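Local coordinates for putative arylalkylamine N-Acetyltransferase 7 (Aedes aegypti, PDB 4FD7), which probably works as an N-acetyltransferase of the GNAT family, transferring an acetyl group from acetyl-coenzyme A to an amine, putatively an arylalkylamine, at residues Val14-Gln19 and Ala165-Arg170. Numbering follows the deposited sequence.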
loop_
_atom_site.group_PDB
_atom_site.type_symbol
_atom_site.label_atom_id
_atom_site.label_comp_id
_atom_site.label_asym_id
_atom_site.label_seq_id
_atom_site.Cartn_x
_atom_site.Cartn_y
_atom_site.Cartn_z
ATOM N N VAL A 14 -3.106 -0.437 18.624
ATOM C CA VAL A 14 -3.666 -1.565 17.898
ATOM C C VAL A 14 -4.992 -1.152 17.289
ATOM O O VAL A 14 -5.905 -0.706 17.987
ATOM C CB VAL A 14 -3.862 -2.792 18.804
ATOM C CG1 VAL A 14 -4.462 -3.957 17.993
ATOM C CG2 VAL A 14 -2.525 -3.193 19.411
ATOM N N TRP A 15 -5.111 -1.293 15.978
ATOM C CA TRP A 15 -6.295 -0.792 15.289
ATOM C C TRP A 15 -7.357 -1.836 15.011
ATOM O O TRP A 15 -8.541 -1.507 14.948
ATOM C CB TRP A 15 -5.908 -0.090 13.983
ATOM C CG TRP A 15 -5.008 1.100 14.222
ATOM C CD1 TRP A 15 -3.705 1.234 13.844
ATOM C CD2 TRP A 15 -5.350 2.310 14.910
ATOM N NE1 TRP A 15 -3.216 2.449 14.244
ATOM C CE2 TRP A 15 -4.203 3.131 14.902
ATOM C CE3 TRP A 15 -6.512 2.779 15.528
ATOM C CZ2 TRP A 15 -4.183 4.396 15.500
ATOM C CZ3 TRP A 15 -6.489 4.038 16.125
ATOM C CH2 TRP A 15 -5.334 4.831 16.099
ATOM N N HIS A 16 -6.936 -3.078 14.801
ATOM C CA HIS A 16 -7.854 -4.117 14.348
ATOM C C HIS A 16 -7.377 -5.499 14.796
ATOM O O HIS A 16 -6.177 -5.760 14.863
ATOM C CB HIS A 16 -7.951 -4.051 12.823
ATOM C CG HIS A 16 -8.898 -5.036 12.215
ATOM N ND1 HIS A 16 -10.214 -5.159 12.612
ATOM C CD2 HIS A 16 -8.725 -5.928 11.213
ATOM C CE1 HIS A 16 -10.807 -6.090 11.884
ATOM N NE2 HIS A 16 -9.924 -6.577 11.030
ATOM N N ARG A 17 -8.319 -6.375 15.129
ATOM C CA ARG A 17 -7.988 -7.764 15.466
ATOM C C ARG A 17 -8.927 -8.694 14.715
ATOM O O ARG A 17 -10.085 -8.354 14.476
ATOM C CB ARG A 17 -8.099 -8.022 16.975
ATOM C CG ARG A 17 -7.146 -7.197 17.832
ATOM C CD ARG A 17 -7.246 -7.613 19.292
ATOM N NE ARG A 17 -6.581 -6.694 20.218
ATOM C CZ ARG A 17 -5.303 -6.782 20.568
ATOM N NH1 ARG A 17 -4.531 -7.735 20.062
ATOM N NH2 ARG A 17 -4.787 -5.911 21.422
ATOM N N PHE A 18 -8.436 -9.870 14.344
ATOM C CA PHE A 18 -9.249 -10.789 13.576
ATOM C C PHE A 18 -8.715 -12.205 13.718
ATOM O O PHE A 18 -7.550 -12.407 14.085
ATOM C CB PHE A 18 -9.256 -10.375 12.098
ATOM C CG PHE A 18 -7.904 -10.454 11.443
ATOM C CD1 PHE A 18 -7.498 -11.613 10.800
ATOM C CD2 PHE A 18 -7.036 -9.378 11.482
ATOM C CE1 PHE A 18 -6.247 -11.695 10.204
ATOM C CE2 PHE A 18 -5.777 -9.453 10.883
ATOM C CZ PHE A 18 -5.392 -10.599 10.235
ATOM N N GLN A 19 -9.559 -13.182 13.407
ATOM C CA GLN A 19 -9.137 -14.575 13.404
ATOM C C GLN A 19 -8.942 -15.109 11.985
ATOM O O GLN A 19 -9.702 -14.795 11.071
ATOM C CB GLN A 19 -10.149 -15.439 14.145
ATOM C CG GLN A 19 -10.344 -15.046 15.609
ATOM C CD GLN A 19 -11.486 -15.800 16.257
ATOM O OE1 GLN A 19 -11.270 -16.756 17.013
ATOM N NE2 GLN A 19 -12.707 -15.389 15.954
ATOM N N ALA A 165 -4.431 -9.536 3.776
ATOM C CA ALA A 165 -4.384 -8.264 3.045
ATOM C C ALA A 165 -5.664 -7.455 3.270
ATOM O O ALA A 165 -5.630 -6.240 3.550
ATOM C CB ALA A 165 -4.159 -8.502 1.555
ATOM N N THR A 166 -6.794 -8.141 3.135
ATOM C CA THR A 166 -8.085 -7.539 3.406
ATOM C C THR A 166 -8.101 -6.901 4.793
ATOM O O THR A 166 -8.442 -5.731 4.936
ATOM C CB THR A 166 -9.199 -8.586 3.337
ATOM O OG1 THR A 166 -9.242 -9.154 2.022
ATOM C CG2 THR A 166 -10.550 -7.962 3.679
ATOM N N GLU A 167 -7.754 -7.669 5.817
ATOM C CA GLU A 167 -7.811 -7.125 7.177
ATOM C C GLU A 167 -6.838 -5.967 7.447
ATOM O O GLU A 167 -7.156 -5.044 8.230
ATOM C CB GLU A 167 -7.674 -8.244 8.223
ATOM C CG GLU A 167 -8.716 -9.362 8.102
ATOM C CD GLU A 167 -10.163 -8.866 8.004
ATOM O OE1 GLU A 167 -10.557 -7.925 8.721
ATOM O OE2 GLU A 167 -10.933 -9.429 7.201
ATOM N N ILE A 168 -5.678 -5.990 6.787
ATOM C CA ILE A 168 -4.721 -4.895 6.931
ATOM C C ILE A 168 -5.336 -3.624 6.327
ATOM O O ILE A 168 -5.217 -2.535 6.900
ATOM C CB ILE A 168 -3.358 -5.216 6.260
ATOM C CG1 ILE A 168 -2.574 -6.188 7.130
ATOM C CG2 ILE A 168 -2.546 -3.964 6.033
ATOM C CD1 ILE A 168 -1.415 -6.831 6.422
ATOM N N LEU A 169 -6.001 -3.761 5.180
ATOM C CA LEU A 169 -6.726 -2.618 4.625
ATOM C C LEU A 169 -7.883 -2.185 5.512
ATOM O O LEU A 169 -8.214 -1.006 5.573
ATOM C CB LEU A 169 -7.293 -2.937 3.253
ATOM C CG LEU A 169 -6.276 -3.165 2.141
ATOM C CD1 LEU A 169 -6.982 -3.650 0.913
ATOM C CD2 LEU A 169 -5.516 -1.866 1.850
ATOM N N ARG A 170 -8.546 -3.142 6.154
ATOM C CA ARG A 170 -9.715 -2.793 6.937
ATOM C C ARG A 170 -9.291 -1.931 8.111
ATOM O O ARG A 170 -10.037 -1.044 8.550
ATOM C CB ARG A 170 -10.494 -4.041 7.411
ATOM C CG ARG A 170 -11.924 -3.692 7.815
ATOM C CD ARG A 170 -12.599 -4.843 8.567
ATOM N NE ARG A 170 -12.521 -6.079 7.796
ATOM C CZ ARG A 170 -13.371 -6.406 6.824
ATOM N NH1 ARG A 170 -14.366 -5.587 6.505
ATOM N NH2 ARG A 170 -13.226 -7.553 6.173
#
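His16 and Phe18 on the first strand of the GNAT sheet both turn toward helix 164-170, where Glu167 receives them. Strand and helix run roughly antiparallel (148°), their axes 8.6 Å apart at closest, a gap bridged mainly by side chains. His16 donates from NE2 to Glu167 OE1 at 2.7 Å, a histidine-carboxylate hydrogen bond bent to 154°; imidazole suits the place by carrying an N-H on its edge within reach of the acid. The acceptor sits near that edge, tilted a little from the ring plane, and offers its anti lone pair. Arg170, one helical turn on, meets the syn side from out of the carboxylate plane, while the acid lies close to the guanidinium plane: NE reaches Glu167 OE1 at 2.8 Å and NH2 reaches OE2 at 3.1 Å. Arginine is long enough to bend near its end and pair side-on with both oxygens. OE1 thus accepts from two donors, and the nearby positive charge probably favours an ionised glutamate. In the GNAT fold this helix follows the signature Arg/Gln-x-x-Gly-x-Gly/Ala, here Arg-Gly-Arg-Gly-Ile-Ala, which runs into its first turn at Ala165 and probably holds the coenzyme A pyrophosphate, as in other GNAT enzymes; the contact joins edge strand 14-21 to that helix. Phe18 offers a flat apolar face to the methylenes of the same glutamate. Glu167 CG lies 3.6 Å from the phenyl centroid in a CH-pi contact, while CB comes 3.5 Å from Phe18 CE2, nearer the rim. Glutamate suits the site because its methylenes cover the ring as its bent chain, chi2 -50°, carries the carboxylate across to the histidine. Within the sheet, Phe18 also meets Tyr31 of neighbouring strand 28-35, ring planes nearly parallel. Trp15 and His16 both face Val33 in a classic beta bulge.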